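Local coordinates for protein GDP-6-deoxy-D-mannose reductase (Pseudomonas aeruginosa, PDB 6X3B) that binds NADPH and probably reduces GDP-4-dehydro-6-deoxy-D-mannose to GDP-rhamnose for the O-antigen of bacterial lipopolysaccharide, at residues N100-Q109 / S154-W165; V175-G183 / D221-Y232. All blocks are in the same frame, centred on the assembly; numbering follows the deposited sequence.

Contact 1: residues N100-Q109 / S154-W165; sequences NLLGTLNLLQ and SKLAAESLCLQW. With NDP (NADPH dihydro-nicotinamide-adenine-dinucleotide phosphate), chain E.
Leu108 lies on one face of the Trp165 indole: its CB stands 3.7 Å from the centroid of the six-membered ring of Trp165, straight over it, a CH-pi contact. Gln109 CG and Leu105 CD1 approach the benzo end obliquely, both near CZ2. At the far end the flat group is the Asn100 amide. Its ND2 gives a nearly straight bond to Ser154 OG (3.0 Å, 167°), with the oxygen almost in the amide plane; OD1 accepts from Gln83 N, and Ser154 OG is also bonded to Tyr151 O. Between these ends the two helices run roughly parallel, 24° apart. Leu161 is a knob among Leu101, Thr104, Leu105 and Leu108, its CD2 3.7 Å from Leu105 CB. With chi1 at -66°, Thr104 turns OG1 back to Asn100 O and sends CG2 across to Cys162 SG at 3.5 Å. Lys155 leaves the pair: NZ holds both hydroxyls of the nicotinamide ribose, O3D at 2.8 Å, and is itself tied to Ile123 O. Leu101 and Ala157 also meet their counterparts in the second subunit. Apolar packing thus carries most of the interface, while the Asn100-Ser154 bond sits at the end nearest the cofactor, one residue before the lysine that grips its ribose.

Contact 2: residues V175-G183 / D221-Y232; sequences VARPFNHIG and DFLDVQDVLSAY. With NDP (NADPH dihydro-nicotinamide-adenine-dinucleotide phosphate), chain E.
This contact belongs to the Rossmann-type sheet of the NAD-dependent epimerase/dehydratase family, where the C-terminal end of strand 172-182 meets the nicotinamide and the neighbouring strand turns into a helix. Strands 180-182 and 221-224 pair in parallel: Leu223 N bonds to Asn180 O (2.9 Å), Leu223 O accepts from Ile182 N, and Ile182 O takes Val225 N at the start of the helix. Asp224 caps that helix, its OD1 accepting from Gln226 N while OD2 is held by Ser309.

His181 lies between cofactor and helix. The nicotinamide comes over one face toward its rim, C3N 3.6 Å above the ring plane; Val228 CG2 sits over the centre of the opposite face at 4.1 Å. ND1 donates to Phe179 O in the carbonyl plane (3.0 Å), fixing the ring's rotation. At its other nitrogen, NE2 shares a water with Tyr232 OH, and that water donates to O4D of the nicotinamide ribose. Tyr232 OH also touches Pro178 CG, 3.2 Å away, and Tyr232 CE1 meets Ala176 CB. On the side of the sheet bearing Asn180 and Ile182, Phe222 packs CD1 against Asn180 CB (3.4 Å) and Ile182 CG1. A second water joins Asn180 OD1 to Asp221 N. Held by faces and nitrogens alike, the imidazole is probably limited in its movement beneath the nicotinamide, where His181 ND1 lies 3.3 Å from NDP C4N, the carbon that carries the hydride in NADPH.

How the contacts relate
Along the chain, helix 93-114 comes first, then strand 119-123 and helix 150-169, whose return against the first helix closes contact 1. Strand 172-182 follows directly, and contact 2 closes when strand 219-224 and helix 225-238 come back to it; the two loops are in series and neither crosses the other. Their centres are 21 Å apart, yet the second helix of contact 1 lies on the first strand of contact 2: Glu159 OE1 forms a 2.7 Å salt bridge with Arg177 NH2, and Leu163 and Glu159 pack on Val175. Contact 1 joins two helices that also pack on the second subunit, contact 2 strand 172-182 to its parallel sheet neighbour 219-224 and the helix that follows it. Both reach the nicotinamide half of NADPH.

Contact 1: residues N100-Q109 / S154-W165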
loop_
_atom_site.group_PDB
_atom_site.type_symbol
_atom_site.label_atom_id
_atom_site.label_comp_id
_atom_site.label_asym_id
_atom_site.label_seq_id
_atom_site.Cartn_x
_atom_site.Cartn_y
_atom_site.Cartn_z
ATOM N N ASN A 100 -8.995 7.175 5.059
ATOM C CA ASN A 100 -8.184 7.408 3.878
ATOM C C ASN A 100 -8.233 6.243 2.904
ATOM O O ASN A 100 -8.133 6.453 1.686
ATOM C CB ASN A 100 -6.750 7.714 4.272
ATOM C CG ASN A 100 -6.606 9.091 4.915
ATOM O OD1 ASN A 100 -7.564 9.871 4.970
ATOM N ND2 ASN A 100 -5.407 9.389 5.408
ATOM N N LEU A 101 -8.408 5.018 3.390
ATOM C CA LEU A 101 -8.431 3.879 2.479
ATOM C C LEU A 101 -9.851 3.399 2.226
ATOM O O LEU A 101 -10.295 3.338 1.073
ATOM C CB LEU A 101 -7.566 2.728 3.021
ATOM C CG LEU A 101 -7.553 1.498 2.120
ATOM C CD1 LEU A 101 -6.933 1.863 0.762
ATOM C CD2 LEU A 101 -6.727 0.410 2.808
ATOM N N LEU A 102 -10.574 3.040 3.292
ATOM C CA LEU A 102 -11.949 2.593 3.105
ATOM C C LEU A 102 -12.831 3.730 2.594
ATOM O O LEU A 102 -13.773 3.489 1.836
ATOM C CB LEU A 102 -12.497 2.006 4.408
ATOM C CG LEU A 102 -12.098 0.539 4.657
ATOM C CD1 LEU A 102 -12.611 -0.340 3.520
ATOM C CD2 LEU A 102 -10.592 0.365 4.770
ATOM N N GLY A 103 -12.541 4.970 2.992
ATOM C CA GLY A 103 -13.288 6.097 2.449
ATOM C C GLY A 103 -13.056 6.265 0.956
ATOM O O GLY A 103 -13.986 6.554 0.196
ATOM N N THR A 104 -11.814 6.079 0.516
ATOM C CA THR A 104 -11.535 6.123 -0.914
ATOM C C THR A 104 -12.256 4.998 -1.646
ATOM O O THR A 104 -12.837 5.211 -2.721
ATOM C CB THR A 104 -10.030 6.062 -1.128
ATOM O OG1 THR A 104 -9.461 7.261 -0.585
ATOM C CG2 THR A 104 -9.695 5.938 -2.631
ATOM N N LEU A 105 -12.278 3.807 -1.052
ATOM C CA LEU A 105 -13.012 2.705 -1.658
ATOM C C LEU A 105 -14.500 3.014 -1.743
ATOM O O LEU A 105 -15.143 2.733 -2.764
ATOM C CB LEU A 105 -12.791 1.418 -0.872
ATOM C CG LEU A 105 -13.690 0.262 -1.331
ATOM C CD1 LEU A 105 -13.325 -0.250 -2.756
ATOM C CD2 LEU A 105 -13.648 -0.871 -0.323
ATOM N N ASN A 106 -15.080 3.577 -0.672
ATOM C CA ASN A 106 -16.497 3.914 -0.743
ATOM C C ASN A 106 -16.759 4.918 -1.854
ATOM O O ASN A 106 -17.738 4.788 -2.601
ATOM C CB ASN A 106 -16.999 4.457 0.602
ATOM C CG ASN A 106 -17.028 3.401 1.677
ATOM O OD1 ASN A 106 -17.116 2.203 1.383
ATOM N ND2 ASN A 106 -16.962 3.834 2.938
ATOM N N LEU A 107 -15.902 5.931 -1.979
ATOM C CA LEU A 107 -16.051 6.891 -3.075
ATOM C C LEU A 107 -15.974 6.201 -4.438
ATOM O O LEU A 107 -16.793 6.457 -5.326
ATOM C CB LEU A 107 -14.978 7.964 -2.962
ATOM C CG LEU A 107 -14.884 8.941 -4.126
ATOM C CD1 LEU A 107 -16.165 9.785 -4.193
ATOM C CD2 LEU A 107 -13.651 9.802 -3.893
ATOM N N LEU A 108 -14.972 5.339 -4.631
ATOM C CA LEU A 108 -14.829 4.651 -5.912
ATOM C C LEU A 108 -16.074 3.832 -6.236
ATOM O O LEU A 108 -16.602 3.902 -7.351
ATOM C CB LEU A 108 -13.579 3.766 -5.867
ATOM C CG LEU A 108 -12.254 4.546 -5.836
ATOM C CD1 LEU A 108 -11.085 3.603 -5.460
ATOM C CD2 LEU A 108 -11.997 5.211 -7.203
ATOM N N GLN A 109 -16.601 3.100 -5.245
ATOM C CA GLN A 109 -17.784 2.275 -5.484
ATOM C C GLN A 109 -19.020 3.120 -5.783
ATOM O O GLN A 109 -19.849 2.738 -6.628
ATOM C CB GLN A 109 -18.034 1.365 -4.285
ATOM C CG GLN A 109 -16.895 0.397 -4.096
ATOM C CD GLN A 109 -17.205 -0.650 -3.085
ATOM O OE1 GLN A 109 -17.581 -0.335 -1.939
ATOM N NE2 GLN A 109 -17.026 -1.911 -3.472
ATOM N N SER A 154 -1.398 4.845 4.946
ATOM C CA SER A 154 -2.733 4.920 4.353
ATOM C C SER A 154 -2.714 5.572 2.976
ATOM O O SER A 154 -3.496 5.178 2.104
ATOM C CB SER A 154 -3.685 5.674 5.293
ATOM O OG SER A 154 -3.472 7.078 5.222
ATOM N N LYS A 155 -1.812 6.534 2.738
ATOM C CA LYS A 155 -1.734 7.142 1.412
ATOM C C LYS A 155 -1.205 6.150 0.379
ATOM O O LYS A 155 -1.747 6.047 -0.723
ATOM C CB LYS A 155 -0.850 8.391 1.433
ATOM C CG LYS A 155 -1.289 9.478 2.380
ATOM C CD LYS A 155 -2.689 10.019 2.042
ATOM C CE LYS A 155 -2.586 11.300 1.247
ATOM N NZ LYS A 155 -3.919 11.775 0.829
ATOM N N LEU A 156 -0.161 5.397 0.722
ATOM C CA LEU A 156 0.375 4.410 -0.214
ATOM C C LEU A 156 -0.638 3.308 -0.483
ATOM O O LEU A 156 -0.783 2.842 -1.625
ATOM C CB LEU A 156 1.678 3.807 0.344
ATOM C CG LEU A 156 2.532 2.952 -0.595
ATOM C CD1 LEU A 156 2.947 3.802 -1.802
ATOM C CD2 LEU A 156 3.767 2.397 0.139
ATOM N N ALA A 157 -1.352 2.872 0.559
ATOM C CA ALA A 157 -2.381 1.863 0.365
ATOM C C ALA A 157 -3.481 2.383 -0.567
ATOM O O ALA A 157 -3.956 1.661 -1.453
ATOM C CB ALA A 157 -2.956 1.438 1.716
ATOM N N ALA A 158 -3.895 3.637 -0.393
ATOM C CA ALA A 158 -4.956 4.165 -1.253
ATOM C C ALA A 158 -4.473 4.364 -2.691
ATOM O O ALA A 158 -5.255 4.202 -3.631
ATOM C CB ALA A 158 -5.469 5.481 -0.679
ATOM N N GLU A 159 -3.206 4.748 -2.875
ATOM C CA GLU A 159 -2.601 4.775 -4.209
ATOM C C GLU A 159 -2.792 3.441 -4.915
ATOM O O GLU A 159 -3.275 3.381 -6.052
ATOM C CB GLU A 159 -1.099 5.062 -4.112
ATOM C CG GLU A 159 -0.645 6.472 -3.814
ATOM C CD GLU A 159 0.874 6.589 -3.948
ATOM O OE1 GLU A 159 1.482 5.696 -4.590
ATOM O OE2 GLU A 159 1.476 7.560 -3.446
ATOM N N SER A 160 -2.388 2.356 -4.246
ATOM C CA SER A 160 -2.480 1.013 -4.821
ATOM C C SER A 160 -3.918 0.669 -5.177
ATOM O O SER A 160 -4.202 0.160 -6.275
ATOM C CB SER A 160 -1.931 -0.017 -3.821
ATOM O OG SER A 160 -0.645 0.350 -3.397
ATOM N N LEU A 161 -4.841 0.941 -4.248
ATOM C CA LEU A 161 -6.255 0.698 -4.490
ATOM C C LEU A 161 -6.738 1.448 -5.730
ATOM O O LEU A 161 -7.324 0.846 -6.645
ATOM C CB LEU A 161 -7.078 1.102 -3.255
ATOM C CG LEU A 161 -8.598 1.007 -3.463
ATOM C CD1 LEU A 161 -9.017 -0.460 -3.667
ATOM C CD2 LEU A 161 -9.366 1.645 -2.282
ATOM N N CYS A 162 -6.495 2.767 -5.783
ATOM C CA CYS A 162 -6.958 3.534 -6.947
ATOM C C CYS A 162 -6.361 2.999 -8.247
ATOM O O CYS A 162 -7.060 2.881 -9.262
ATOM C CB CYS A 162 -6.614 5.005 -6.782
ATOM S SG CYS A 162 -7.593 5.767 -5.471
ATOM N N LEU A 163 -5.074 2.672 -8.237
ATOM C CA LEU A 163 -4.463 2.163 -9.456
ATOM C C LEU A 163 -4.995 0.788 -9.808
ATOM O O LEU A 163 -5.133 0.466 -10.998
ATOM C CB LEU A 163 -2.944 2.134 -9.312
ATOM C CG LEU A 163 -2.281 3.509 -9.239
ATOM C CD1 LEU A 163 -0.854 3.392 -8.748
ATOM C CD2 LEU A 163 -2.353 4.229 -10.606
ATOM N N GLN A 164 -5.305 -0.030 -8.797
ATOM C CA GLN A 164 -5.961 -1.311 -9.046
ATOM C C GLN A 164 -7.326 -1.115 -9.682
ATOM O O GLN A 164 -7.703 -1.862 -10.598
ATOM C CB GLN A 164 -6.093 -2.108 -7.749
ATOM C CG GLN A 164 -6.767 -3.470 -7.890
ATOM C CD GLN A 164 -8.208 -3.476 -7.411
ATOM O OE1 GLN A 164 -9.136 -3.754 -8.186
ATOM N NE2 GLN A 164 -8.413 -3.149 -6.140
ATOM N N TRP A 165 -8.072 -0.095 -9.228
ATOM C CA TRP A 165 -9.355 0.223 -9.843
ATOM C C TRP A 165 -9.179 0.625 -11.297
ATOM O O TRP A 165 -10.011 0.289 -12.148
ATOM C CB TRP A 165 -10.066 1.337 -9.064
ATOM C CG TRP A 165 -10.924 0.722 -8.068
ATOM C CD1 TRP A 165 -10.517 -0.051 -7.005
ATOM C CD2 TRP A 165 -12.348 0.716 -8.052
ATOM N NE1 TRP A 165 -11.613 -0.505 -6.307
ATOM C CE2 TRP A 165 -12.750 -0.053 -6.932
ATOM C CE3 TRP A 165 -13.333 1.302 -8.865
ATOM C CZ2 TRP A 165 -14.092 -0.241 -6.602
ATOM C CZ3 TRP A 165 -14.664 1.106 -8.541
ATOM C CH2 TRP A 165 -15.036 0.341 -7.430
HETATM P PA NDP E . -7.373 19.218 5.142
HETATM O O1A NDP E . -7.218 18.354 6.347
HETATM O O2A NDP E . -7.164 20.688 5.287
HETATM O O5B NDP E . -8.803 18.951 4.473
HETATM C C5B NDP E . -9.364 17.617 4.525
HETATM C C4B NDP E . -10.711 17.623 3.847
HETATM O O4B NDP E . -11.267 16.284 3.874
HETATM C C3B NDP E . -11.776 18.536 4.475
HETATM O O3B NDP E . -12.528 19.205 3.470
HETATM C C2B NDP E . -12.626 17.561 5.280
HETATM O O2B NDP E . -13.962 18.043 5.403
HETATM C C1B NDP E . -12.580 16.335 4.379
HETATM N N9A NDP E . -12.868 15.085 5.069
HETATM C C8A NDP E . -12.168 14.541 6.116
HETATM N N7A NDP E . -12.665 13.407 6.539
HETATM C C5A NDP E . -13.765 13.188 5.722
HETATM C C6A NDP E . -14.716 12.154 5.664
HETATM N N6A NDP E . -14.676 11.118 6.499
HETATM N N1A NDP E . -15.692 12.236 4.730
HETATM C C2A NDP E . -15.694 13.297 3.914
HETATM N N3A NDP E . -14.855 14.329 3.872
HETATM C C4A NDP E . -13.901 14.217 4.811
HETATM O O3 NDP E . -6.393 18.684 3.993
HETATM P PN NDP E . -5.429 19.479 2.993
HETATM O O1N NDP E . -6.269 20.341 2.112
HETATM O O2N NDP E . -4.344 20.121 3.788
HETATM O O5D NDP E . -4.814 18.276 2.131
HETATM C C5D NDP E . -5.437 17.933 0.870
HETATM C C4D NDP E . -4.819 16.660 0.347
HETATM O O4D NDP E . -3.404 16.880 0.121
HETATM C C3D NDP E . -4.916 15.442 1.278
HETATM O O3D NDP E . -5.154 14.251 0.541
HETATM C C2D NDP E . -3.546 15.447 1.950
HETATM O O2D NDP E . -3.159 14.166 2.426
HETATM C C1D NDP E . -2.643 15.924 0.818
HETATM N N1N NDP E . -1.396 16.574 1.316
HETATM C C2N NDP E . -1.428 17.814 1.894
HETATM C C3N NDP E . -0.282 18.489 2.217
HETATM C C7N NDP E . -0.397 19.695 3.067
HETATM O O7N NDP E . 0.624 20.278 3.445
HETATM N N7N NDP E . -1.609 20.117 3.397
HETATM C C4N NDP E . 1.014 17.971 1.695
HETATM C C5N NDP E . 0.934 16.610 1.140
HETATM C C6N NDP E . -0.187 15.931 1.203
HETATM P P2B NDP E . -14.347 18.319 6.946
HETATM O O1X NDP E . -15.776 18.817 6.927
HETATM O O2X NDP E . -14.210 17.004 7.684
HETATM O O3X NDP E . -13.383 19.367 7.462
#

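Contact 2: residues V175-G183 / D221-Y232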
loop_
_atom_site.group_PDB
_atom_site.type_symbol
_atom_site.label_atom_id
_atom_site.label_comp_id
_atom_site.label_asym_id
_atom_site.label_seq_id
_atom_site.Cartn_x
_atom_site.Cartn_y
_atom_site.Cartn_z
ATOM N N VAL A 175 -2.047 9.341 -10.084
ATOM C CA VAL A 175 -1.626 9.549 -8.707
ATOM C C VAL A 175 -0.631 10.701 -8.684
ATOM O O VAL A 175 0.334 10.722 -9.459
ATOM C CB VAL A 175 -1.013 8.274 -8.095
ATOM C CG1 VAL A 175 -0.330 8.615 -6.788
ATOM C CG2 VAL A 175 -2.093 7.244 -7.856
ATOM N N ALA A 176 -0.864 11.654 -7.794
ATOM C CA ALA A 176 0.081 12.723 -7.544
ATOM C C ALA A 176 0.644 12.565 -6.141
ATOM O O ALA A 176 -0.111 12.298 -5.204
ATOM C CB ALA A 176 -0.592 14.088 -7.682
ATOM N N ARG A 177 1.962 12.760 -5.992
ATOM C CA ARG A 177 2.643 12.782 -4.687
ATOM C C ARG A 177 3.185 14.183 -4.442
ATOM O O ARG A 177 4.335 14.485 -4.790
ATOM C CB ARG A 177 3.777 11.749 -4.613
ATOM C CG ARG A 177 3.279 10.304 -4.648
ATOM C CD ARG A 177 4.424 9.291 -4.798
ATOM N NE ARG A 177 3.926 7.930 -4.659
ATOM C CZ ARG A 177 4.663 6.849 -4.903
ATOM N NH1 ARG A 177 5.919 6.991 -5.326
ATOM N NH2 ARG A 177 4.148 5.636 -4.729
ATOM N N PRO A 178 2.393 15.090 -3.887
ATOM C CA PRO A 178 2.894 16.448 -3.647
ATOM C C PRO A 178 3.816 16.471 -2.446
ATOM O O PRO A 178 3.609 15.754 -1.460
ATOM C CB PRO A 178 1.619 17.249 -3.372
ATOM C CG PRO A 178 0.676 16.207 -2.766
ATOM C CD PRO A 178 0.971 14.940 -3.525
ATOM N N PHE A 179 4.844 17.310 -2.535
ATOM C CA PHE A 179 5.723 17.499 -1.392
ATOM C C PHE A 179 5.198 18.696 -0.591
ATOM O O PHE A 179 3.982 18.910 -0.551
ATOM C CB PHE A 179 7.179 17.621 -1.874
ATOM C CG PHE A 179 7.775 16.283 -2.334
ATOM C CD1 PHE A 179 7.156 15.537 -3.329
ATOM C CD2 PHE A 179 8.921 15.765 -1.742
ATOM C CE1 PHE A 179 7.685 14.309 -3.758
ATOM C CE2 PHE A 179 9.462 14.549 -2.163
ATOM C CZ PHE A 179 8.835 13.812 -3.169
ATOM N N ASN A 180 6.083 19.402 0.108
ATOM C CA ASN A 180 5.660 20.498 1.023
ATOM C C ASN A 180 4.840 21.578 0.305
ATOM O O ASN A 180 5.231 21.993 -0.792
ATOM C CB ASN A 180 6.830 21.049 1.837
ATOM C CG ASN A 180 7.315 20.054 2.870
ATOM O OD1 ASN A 180 7.923 19.049 2.524
ATOM N ND2 ASN A 180 7.034 20.320 4.134
ATOM N N HIS A 181 3.766 22.026 0.904
ATOM C CA HIS A 181 2.859 23.085 0.391
ATOM C C HIS A 181 3.053 24.357 1.217
ATOM O O HIS A 181 3.325 24.242 2.420
ATOM C CB HIS A 181 1.387 22.736 0.661
ATOM C CG HIS A 181 0.775 21.664 -0.174
ATOM N ND1 HIS A 181 1.397 20.467 -0.412
ATOM C CD2 HIS A 181 -0.435 21.579 -0.763
ATOM C CE1 HIS A 181 0.618 19.700 -1.140
ATOM N NE2 HIS A 181 -0.511 20.359 -1.365
ATOM N N ILE A 182 2.868 25.500 0.633
ATOM C CA ILE A 182 2.896 26.805 1.352
ATOM C C ILE A 182 1.648 27.573 0.909
ATOM O O ILE A 182 1.446 27.703 -0.306
ATOM C CB ILE A 182 4.175 27.614 1.069
ATOM C CG1 ILE A 182 5.442 26.869 1.489
ATOM C CG2 ILE A 182 4.088 28.973 1.742
ATOM C CD1 ILE A 182 6.710 27.644 1.234
ATOM N N GLY A 183 0.819 28.007 1.856
ATOM C CA GLY A 183 -0.343 28.783 1.487
ATOM C C GLY A 183 -1.151 29.240 2.683
ATOM O O GLY A 183 -1.044 28.701 3.785
ATOM N N ASP A 221 11.427 20.382 0.181
ATOM C CA ASP A 221 10.986 20.792 -1.150
ATOM C C ASP A 221 9.598 21.425 -1.018
ATOM O O ASP A 221 8.629 20.721 -0.720
ATOM C CB ASP A 221 10.955 19.576 -2.073
ATOM C CG ASP A 221 10.675 19.931 -3.513
ATOM O OD1 ASP A 221 9.850 20.858 -3.740
ATOM O OD2 ASP A 221 11.265 19.266 -4.421
ATOM N N PHE A 222 9.494 22.738 -1.278
ATOM C CA PHE A 222 8.254 23.501 -1.138
ATOM C C PHE A 222 7.687 23.977 -2.473
ATOM O O PHE A 222 8.433 24.380 -3.370
ATOM C CB PHE A 222 8.465 24.755 -0.271
ATOM C CG PHE A 222 8.791 24.461 1.167
ATOM C CD1 PHE A 222 7.780 24.321 2.103
ATOM C CD2 PHE A 222 10.114 24.380 1.592
ATOM C CE1 PHE A 222 8.089 24.059 3.444
ATOM C CE2 PHE A 222 10.418 24.121 2.919
ATOM C CZ PHE A 222 9.408 23.956 3.838
ATOM N N LEU A 223 6.349 23.998 -2.560
ATOM C CA LEU A 223 5.603 24.664 -3.621
ATOM C C LEU A 223 4.513 25.544 -3.020
ATOM O O LEU A 223 3.894 25.185 -2.013
ATOM C CB LEU A 223 4.935 23.651 -4.568
ATOM C CG LEU A 223 5.819 22.864 -5.532
ATOM C CD1 LEU A 223 4.997 21.756 -6.177
ATOM C CD2 LEU A 223 6.386 23.805 -6.588
ATOM N N ASP A 224 4.246 26.681 -3.660
ATOM C CA ASP A 224 3.011 27.392 -3.365
ATOM C C ASP A 224 1.820 26.504 -3.693
ATOM O O ASP A 224 1.840 25.756 -4.675
ATOM C CB ASP A 224 2.904 28.689 -4.179
ATOM C CG ASP A 224 1.820 29.612 -3.639
ATOM O OD1 ASP A 224 0.642 29.469 -4.029
ATOM O OD2 ASP A 224 2.155 30.458 -2.794
ATOM N N VAL A 225 0.764 26.602 -2.878
ATOM C CA VAL A 225 -0.435 25.798 -3.115
ATOM C C VAL A 225 -0.989 26.023 -4.519
ATOM O O VAL A 225 -1.576 25.114 -5.115
ATOM C CB VAL A 225 -1.491 26.091 -2.026
ATOM C CG1 VAL A 225 -1.899 27.561 -2.038
ATOM C CG2 VAL A 225 -2.708 25.170 -2.168
ATOM N N GLN A 226 -0.815 27.225 -5.073
ATOM C CA GLN A 226 -1.318 27.479 -6.421
ATOM C C GLN A 226 -0.532 26.705 -7.479
ATOM O O GLN A 226 -1.105 26.284 -8.495
ATOM C CB GLN A 226 -1.279 28.973 -6.734
ATOM C CG GLN A 226 -1.781 29.271 -8.149
ATOM C CD GLN A 226 -1.809 30.748 -8.471
ATOM O OE1 GLN A 226 -2.443 31.534 -7.766
ATOM N NE2 GLN A 226 -1.122 31.136 -9.548
ATOM N N ASP A 227 0.773 26.517 -7.274
ATOM C CA ASP A 227 1.530 25.690 -8.212
ATOM C C ASP A 227 1.147 24.225 -8.069
ATOM O O ASP A 227 1.103 23.490 -9.067
ATOM C CB ASP A 227 3.033 25.882 -8.007
ATOM C CG ASP A 227 3.542 27.167 -8.638
ATOM O OD1 ASP A 227 2.963 27.599 -9.659
ATOM O OD2 ASP A 227 4.510 27.748 -8.114
ATOM N N VAL A 228 0.842 23.792 -6.837
ATOM C CA VAL A 228 0.351 22.434 -6.622
ATOM C C VAL A 228 -0.969 22.229 -7.352
ATOM O O VAL A 228 -1.165 21.223 -8.039
ATOM C CB VAL A 228 0.211 22.144 -5.119
ATOM C CG1 VAL A 228 -0.396 20.767 -4.911
ATOM C CG2 VAL A 228 1.558 22.253 -4.427
ATOM N N LEU A 229 -1.905 23.177 -7.194
ATOM C CA LEU A 229 -3.179 23.083 -7.900
ATOM C C LEU A 229 -2.986 23.015 -9.404
ATOM O O LEU A 229 -3.704 22.289 -10.102
ATOM C CB LEU A 229 -4.052 24.287 -7.571
ATOM C CG LEU A 229 -4.489 24.301 -6.126
ATOM C CD1 LEU A 229 -5.307 25.554 -5.899
ATOM C CD2 LEU A 229 -5.281 23.033 -5.882
ATOM N N SER A 230 -2.091 23.836 -9.931
ATOM C CA SER A 230 -1.941 23.883 -11.379
ATOM C C SER A 230 -1.384 22.565 -11.895
ATOM O O SER A 230 -1.752 22.103 -12.982
ATOM C CB SER A 230 -1.044 25.058 -11.762
ATOM O OG SER A 230 -0.578 24.929 -13.091
ATOM N N ALA A 231 -0.528 21.927 -11.098
ATOM C CA ALA A 231 -0.040 20.599 -11.446
ATOM C C ALA A 231 -1.174 19.591 -11.503
ATOM O O ALA A 231 -1.191 18.743 -12.392
ATOM C CB ALA A 231 1.033 20.159 -10.441
ATOM N N TYR A 232 -2.134 19.649 -10.552
ATOM C CA TYR A 232 -3.234 18.675 -10.567
ATOM C C TYR A 232 -4.101 18.842 -11.805
ATOM O O TYR A 232 -4.529 17.853 -12.423
ATOM C CB TYR A 232 -4.124 18.805 -9.317
ATOM C CG TYR A 232 -3.448 18.510 -7.996
ATOM C CD1 TYR A 232 -2.183 17.919 -7.942
ATOM C CD2 TYR A 232 -4.079 18.843 -6.801
ATOM C CE1 TYR A 232 -1.553 17.676 -6.713
ATOM C CE2 TYR A 232 -3.482 18.602 -5.569
ATOM C CZ TYR A 232 -2.219 18.016 -5.523
ATOM O OH TYR A 232 -1.600 17.765 -4.312
HETATM P PA NDP E . -7.373 19.218 5.142
HETATM O O1A NDP E . -7.218 18.354 6.347
HETATM O O2A NDP E . -7.164 20.688 5.287
HETATM O O5B NDP E . -8.803 18.951 4.473
HETATM C C5B NDP E . -9.364 17.617 4.525
HETATM C C4B NDP E . -10.711 17.623 3.847
HETATM O O4B NDP E . -11.267 16.284 3.874
HETATM C C3B NDP E . -11.776 18.536 4.475
HETATM O O3B NDP E . -12.528 19.205 3.470
HETATM C C2B NDP E . -12.626 17.561 5.280
HETATM O O2B NDP E . -13.962 18.043 5.403
HETATM C C1B NDP E . -12.580 16.335 4.379
HETATM N N9A NDP E . -12.868 15.085 5.069
HETATM C C8A NDP E . -12.168 14.541 6.116
HETATM N N7A NDP E . -12.665 13.407 6.539
HETATM C C5A NDP E . -13.765 13.188 5.722
HETATM C C6A NDP E . -14.716 12.154 5.664
HETATM N N6A NDP E . -14.676 11.118 6.499
HETATM N N1A NDP E . -15.692 12.236 4.730
HETATM C C2A NDP E . -15.694 13.297 3.914
HETATM N N3A NDP E . -14.855 14.329 3.872
HETATM C C4A NDP E . -13.901 14.217 4.811
HETATM O O3 NDP E . -6.393 18.684 3.993
HETATM P PN NDP E . -5.429 19.479 2.993
HETATM O O1N NDP E . -6.269 20.341 2.112
HETATM O O2N NDP E . -4.344 20.121 3.788
HETATM O O5D NDP E . -4.814 18.276 2.131
HETATM C C5D NDP E . -5.437 17.933 0.870
HETATM C C4D NDP E . -4.819 16.660 0.347
HETATM O O4D NDP E . -3.404 16.880 0.121
HETATM C C3D NDP E . -4.916 15.442 1.278
HETATM O O3D NDP E . -5.154 14.251 0.541
HETATM C C2D NDP E . -3.546 15.447 1.950
HETATM O O2D NDP E . -3.159 14.166 2.426
HETATM C C1D NDP E . -2.643 15.924 0.818
HETATM N N1N NDP E . -1.396 16.574 1.316
HETATM C C2N NDP E . -1.428 17.814 1.894
HETATM C C3N NDP E . -0.282 18.489 2.217
HETATM C C7N NDP E . -0.397 19.695 3.067
HETATM O O7N NDP E . 0.624 20.278 3.445
HETATM N N7N NDP E . -1.609 20.117 3.397
HETATM C C4N NDP E . 1.014 17.971 1.695
HETATM C C5N NDP E . 0.934 16.610 1.140
HETATM C C6N NDP E . -0.187 15.931 1.203
HETATM P P2B NDP E . -14.347 18.319 6.946
HETATM O O1X NDP E . -15.776 18.817 6.927
HETATM O O2X NDP E . -14.210 17.004 7.684
HETATM O O3X NDP E . -13.383 19.367 7.462
HETATM O O HOH W 1 9.869 18.008 1.025
HETATM O O HOH W 2 -2.505 18.565 -2.152
#